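Local atomic coordinates of purine nucleosidase, (IunH-1) (Sulfolobus solfataricus, PDB entry 3T8J), a protein that is a nucleosidase by name and family, with a mixed beta sheet flanked by helices and a bound sodium ion. Residues S249-R253 against V292-N296; I182-P186 against N288-V292. All blocks are in the same frame, centred on the assembly; numbering follows the deposited sequence.

Contact 1 of 2, residues S249-R253 against V292-N296; sequences SIATR and VYEIN
R253 and E294 form an antiparallel hydrogen-bonded pair and A251 and I295 a non-hydrogen-bonded one, the register slipping by one residue between them, so that E294 O accepts T252 N at 2.9 Å and, weakly, R253 N. Y293 N closes on R253 O, and N296 N reaches I250 O at 2.9 Å. A251 and I295 share one face of the sheet, where the small side chain of A251 rests its CB 3.9 Å from V292 CG1. On the other face lies R253. Its CG stands anti to the backbone N (chi1 -168°) and its chain bends at chi3, which lays the guanidinium flat over Y293: the planes differ by 17°, NH1 sits 3.5 Å from Y293 CB, and NH2 hangs over the rim of the ring. A long chain ending in a flat, charged guanidinium suits this place, because it stacks on the ring through its face while E294 OE2 meets its edge in a long salt bridge, 3.9 Å from R253 NH1. The stronger partner of the guanidinium is E255, through NE. T252, exposed, turns CG2 across N296, 3.7 Å from its backbone N. N296 suits a helix start, its OD1 capping S299 N. A beta bulge at 251-253 thus interrupts an antiparallel strand pair, and strand 289-295 runs on into the asparagine N-cap of helix 297-308.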
loop_
_atom_site.group_PDB
_atom_site.type_symbol
_atom_site.label_atom_id
_atom_site.label_comp_id
_atom_site.label_asym_id
_atom_site.label_seq_id
_atom_site.Cartn_x
_atom_site.Cartn_y
_atom_site.Cartn_z
ATOM N N SER A 249 -35.081 19.682 -3.997
ATOM C CA SER A 249 -36.006 19.129 -2.997
ATOM C C SER A 249 -36.231 17.618 -3.170
ATOM O O SER A 249 -36.801 16.972 -2.292
ATOM C CB SER A 249 -37.349 19.877 -3.003
ATOM O OG SER A 249 -38.147 19.539 -4.122
ATOM N N ILE A 250 -35.773 17.048 -4.282
ATOM C CA ILE A 250 -35.836 15.586 -4.448
ATOM C C ILE A 250 -34.912 14.902 -3.431
ATOM O O ILE A 250 -35.242 13.818 -2.932
ATOM C CB ILE A 250 -35.564 15.160 -5.910
ATOM C CG1 ILE A 250 -36.712 15.663 -6.799
ATOM C CG2 ILE A 250 -35.414 13.618 -6.023
ATOM C CD1 ILE A 250 -36.503 15.519 -8.281
ATOM N N ALA A 251 -33.798 15.552 -3.073
ATOM C CA ALA A 251 -32.959 15.086 -1.958
ATOM C C ALA A 251 -33.597 15.475 -0.619
ATOM O O ALA A 251 -33.944 16.648 -0.385
ATOM C CB ALA A 251 -31.529 15.643 -2.063
ATOM N N THR A 252 -33.798 14.490 0.242
ATOM C CA THR A 252 -34.467 14.723 1.528
ATOM C C THR A 252 -33.549 14.650 2.763
ATOM O O THR A 252 -33.961 15.041 3.864
ATOM C CB THR A 252 -35.655 13.767 1.697
ATOM O OG1 THR A 252 -35.200 12.431 1.485
ATOM C CG2 THR A 252 -36.739 14.071 0.674
ATOM N N ARG A 253 -32.324 14.163 2.595
ATOM C CA ARG A 253 -31.306 14.238 3.637
ATOM C C ARG A 253 -29.924 14.438 2.994
ATOM O O ARG A 253 -29.567 13.721 2.069
ATOM C CB ARG A 253 -31.297 12.966 4.471
ATOM C CG ARG A 253 -30.481 13.071 5.734
ATOM C CD ARG A 253 -30.462 11.734 6.509
ATOM N NE ARG A 253 -29.126 11.603 7.034
ATOM C CZ ARG A 253 -28.394 10.502 7.115
ATOM N NH1 ARG A 253 -28.827 9.296 6.726
ATOM N NH2 ARG A 253 -27.182 10.629 7.621
ATOM N N VAL A 292 -25.717 13.133 -0.534
ATOM C CA VAL A 292 -27.149 12.855 -0.451
ATOM C C VAL A 292 -27.358 11.459 0.129
ATOM O O VAL A 292 -26.833 10.475 -0.404
ATOM C CB VAL A 292 -27.815 12.959 -1.838
ATOM C CG1 VAL A 292 -29.285 12.508 -1.789
ATOM C CG2 VAL A 292 -27.674 14.400 -2.380
ATOM N N TYR A 293 -28.104 11.371 1.228
ATOM C CA TYR A 293 -28.341 10.101 1.918
ATOM C C TYR A 293 -29.762 9.560 1.741
ATOM O O TYR A 293 -29.984 8.371 1.966
ATOM C CB TYR A 293 -27.999 10.234 3.419
ATOM C CG TYR A 293 -26.511 10.143 3.719
ATOM C CD1 TYR A 293 -25.689 11.273 3.790
ATOM C CD2 TYR A 293 -25.906 8.906 3.908
ATOM C CE1 TYR A 293 -24.312 11.146 4.072
ATOM C CE2 TYR A 293 -24.540 8.781 4.185
ATOM C CZ TYR A 293 -23.743 9.909 4.245
ATOM O OH TYR A 293 -22.380 9.746 4.513
ATOM N N GLU A 294 -30.719 10.409 1.356
ATOM C CA GLU A 294 -32.114 10.004 1.132
ATOM C C GLU A 294 -32.764 10.871 0.037
ATOM O O GLU A 294 -32.368 12.036 -0.153
ATOM C CB GLU A 294 -32.942 10.126 2.433
ATOM C CG GLU A 294 -32.440 9.314 3.644
ATOM C CD GLU A 294 -33.277 9.539 4.908
ATOM O OE1 GLU A 294 -34.495 9.822 4.808
ATOM O OE2 GLU A 294 -32.696 9.432 6.011
ATOM N N ILE A 295 -33.743 10.296 -0.666
ATOM C CA ILE A 295 -34.552 11.010 -1.662
ATOM C C ILE A 295 -36.050 10.748 -1.426
ATOM O O ILE A 295 -36.432 9.840 -0.686
ATOM C CB ILE A 295 -34.189 10.660 -3.146
ATOM C CG1 ILE A 295 -34.761 9.310 -3.577
ATOM C CG2 ILE A 295 -32.663 10.683 -3.375
ATOM C CD1 ILE A 295 -34.765 9.107 -5.054
ATOM N N ASN A 296 -36.863 11.589 -2.054
ATOM C CA ASN A 296 -38.307 11.394 -2.158
ATOM C C ASN A 296 -38.592 10.617 -3.441
ATOM O O ASN A 296 -38.523 11.177 -4.540
ATOM C CB ASN A 296 -39.012 12.763 -2.163
ATOM C CG ASN A 296 -40.532 12.646 -2.131
ATOM O OD1 ASN A 296 -41.124 11.795 -2.797
ATOM N ND2 ASN A 296 -41.173 13.513 -1.353
#

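Contact 2 of 2, residues I182-P186 against N288-V292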
loop_
_atom_site.group_PDB
_atom_site.type_symbol
_atom_site.label_atom_id
_atom_site.label_comp_id
_atom_site.label_asym_id
_atom_site.label_seq_id
_atom_site.Cartn_x
_atom_site.Cartn_y
_atom_site.Cartn_z
ATOM N N ILE A 182 -19.041 20.390 -4.629
ATOM C CA ILE A 182 -19.496 19.039 -5.002
ATOM C C ILE A 182 -20.694 18.621 -4.181
ATOM O O ILE A 182 -20.660 18.712 -2.938
ATOM C CB ILE A 182 -18.378 18.004 -4.761
ATOM C CG1 ILE A 182 -17.217 18.214 -5.728
ATOM C CG2 ILE A 182 -18.928 16.556 -4.878
ATOM C CD1 ILE A 182 -15.950 17.407 -5.367
ATOM N N THR A 183 -21.736 18.126 -4.864
ATOM C CA THR A 183 -22.805 17.366 -4.242
ATOM C C THR A 183 -22.742 15.965 -4.872
ATOM O O THR A 183 -22.717 15.851 -6.082
ATOM C CB THR A 183 -24.197 18.023 -4.414
ATOM O OG1 THR A 183 -24.236 19.239 -3.638
ATOM C CG2 THR A 183 -25.292 17.084 -3.925
ATOM N N MET A 184 -22.664 14.950 -4.013
ATOM C CA MET A 184 -22.379 13.555 -4.410
ATOM C C MET A 184 -23.575 12.664 -4.078
ATOM O O MET A 184 -24.101 12.689 -2.971
ATOM C CB MET A 184 -21.139 13.098 -3.628
ATOM C CG MET A 184 -20.748 11.731 -3.735
ATOM S SD MET A 184 -19.408 11.554 -2.483
ATOM C CE MET A 184 -18.525 10.637 -3.570
ATOM N N ILE A 185 -23.971 11.842 -5.054
ATOM C CA ILE A 185 -25.053 10.880 -4.932
ATOM C C ILE A 185 -24.431 9.468 -5.006
ATOM O O ILE A 185 -23.990 9.045 -6.077
ATOM C CB ILE A 185 -26.096 11.067 -6.074
ATOM C CG1 ILE A 185 -26.947 12.356 -5.920
ATOM C CG2 ILE A 185 -27.114 9.926 -6.099
ATOM C CD1 ILE A 185 -26.189 13.698 -5.893
ATOM N N PRO A 186 -24.408 8.728 -3.886
ATOM C CA PRO A 186 -23.758 7.399 -3.868
ATOM C C PRO A 186 -24.618 6.252 -4.406
ATOM O O PRO A 186 -25.847 6.276 -4.282
ATOM C CB PRO A 186 -23.465 7.159 -2.373
ATOM C CG PRO A 186 -23.800 8.428 -1.683
ATOM C CD PRO A 186 -24.746 9.171 -2.517
ATOM N N ASN A 288 -15.394 18.254 2.235
ATOM C CA ASN A 288 -15.143 18.505 0.818
ATOM C C ASN A 288 -16.300 18.079 -0.097
ATOM O O ASN A 288 -16.210 18.255 -1.316
ATOM C CB ASN A 288 -13.808 17.879 0.353
ATOM C CG ASN A 288 -13.784 16.391 0.491
ATOM O OD1 ASN A 288 -14.686 15.834 1.077
ATOM N ND2 ASN A 288 -12.734 15.729 -0.045
ATOM N N ALA A 289 -17.394 17.581 0.453
ATOM C CA ALA A 289 -18.534 17.158 -0.372
ATOM C C ALA A 289 -19.808 17.133 0.419
ATOM O O ALA A 289 -19.805 16.772 1.593
ATOM C CB ALA A 289 -18.286 15.774 -0.987
ATOM N N GLU A 290 -20.901 17.519 -0.224
ATOM C CA GLU A 290 -22.222 17.369 0.339
ATOM C C GLU A 290 -22.762 16.064 -0.196
ATOM O O GLU A 290 -22.882 15.915 -1.412
ATOM C CB GLU A 290 -23.123 18.504 -0.076
ATOM C CG GLU A 290 -24.487 18.445 0.511
ATOM C CD GLU A 290 -25.331 19.618 0.040
ATOM O OE1 GLU A 290 -25.538 19.746 -1.202
ATOM O OE2 GLU A 290 -25.768 20.386 0.910
ATOM N N ILE A 291 -23.088 15.151 0.693
ATOM C CA ILE A 291 -23.517 13.808 0.292
ATOM C C ILE A 291 -25.029 13.665 0.486
ATOM O O ILE A 291 -25.571 14.013 1.530
ATOM C CB ILE A 291 -22.771 12.720 1.109
ATOM C CG1 ILE A 291 -21.255 12.936 1.024
ATOM C CG2 ILE A 291 -23.240 11.310 0.685
ATOM C CD1 ILE A 291 -20.404 11.873 1.819
ATOM N N VAL A 292 -25.717 13.133 -0.534
ATOM C CA VAL A 292 -27.149 12.855 -0.451
ATOM C C VAL A 292 -27.358 11.459 0.129
ATOM O O VAL A 292 -26.833 10.475 -0.404
ATOM C CB VAL A 292 -27.815 12.959 -1.838
ATOM C CG1 VAL A 292 -29.285 12.508 -1.789
ATOM C CG2 VAL A 292 -27.674 14.400 -2.380
HETATM O O HOH W 1 -17.881 20.767 -1.865
#
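T183 and E290 stand side by side on one face of a parallel strand pair whose short segments run 28° apart, and their side chains meet at the far end. E290 leaves its strand fully extended. Its CB lies 3.8 Å from both I182 O and T183 OG1. CG, anti to the backbone N (chi1 -178°), carries the chain straight outward, and CD comes within 3.9 Å of T183 OG1. At the tip, OE1 accepts the T183 hydroxyl at 2.8 Å, on the anti side of the carboxylate and 21° out of its plane. R254 also forms a salt bridge to OE1, and K143 is hydrogen-bonded to T183 OG1, so the hydroxyl links a lysine to a carboxylate that would probably be stabilised as an anion. Threonine fits because its branched CB offers a donor as well as a methyl, CG2, which packs on V292 CG2.

Underneath, E290 N binds I182 O almost straight, and E290 O takes M184 N at 2.8 Å; V292 N then reaches M184 O. This is the parallel pairing of an alpha/beta sheet, where strand 182-185 lies between strands 141-147 and 289-295.

The other face is apolar, with M184 and I291 alongside one another and M184 SD 4.2 Å from I291 CG1. M184 also touches F176 of helix 169-177, where a flexible thioether suits packing between strand and helix. Past the end of the pairing, the P186 ring crosses I291 at about a right angle, CG against its CG2, and P186 CD approaches V292 O, a buried carbonyl without a hydrogen-bond partner.

From the N terminus, strand 182-185 comes first, and the chain then passes through helices 187-190, 197-204, 209-227 and 237-246 before reaching 249-253. Strands 251-261 and 272-275 follow, and strand 289-295 returns between 182-185 and 251-261. Contact 2 therefore closes the longer loop, 101 residues between its segments, and contact 1 the shorter, 38 residues. Both end on strand 289-295; contact 1 starts inside the loop of contact 2 and ends beyond it, so the two cross, sharing V292. With centres 11 Å apart, the two contacts make this strand the junction where the parallel part of the mixed sheet gives way to its antiparallel edge, while helix 237-246 packs against side chains from both.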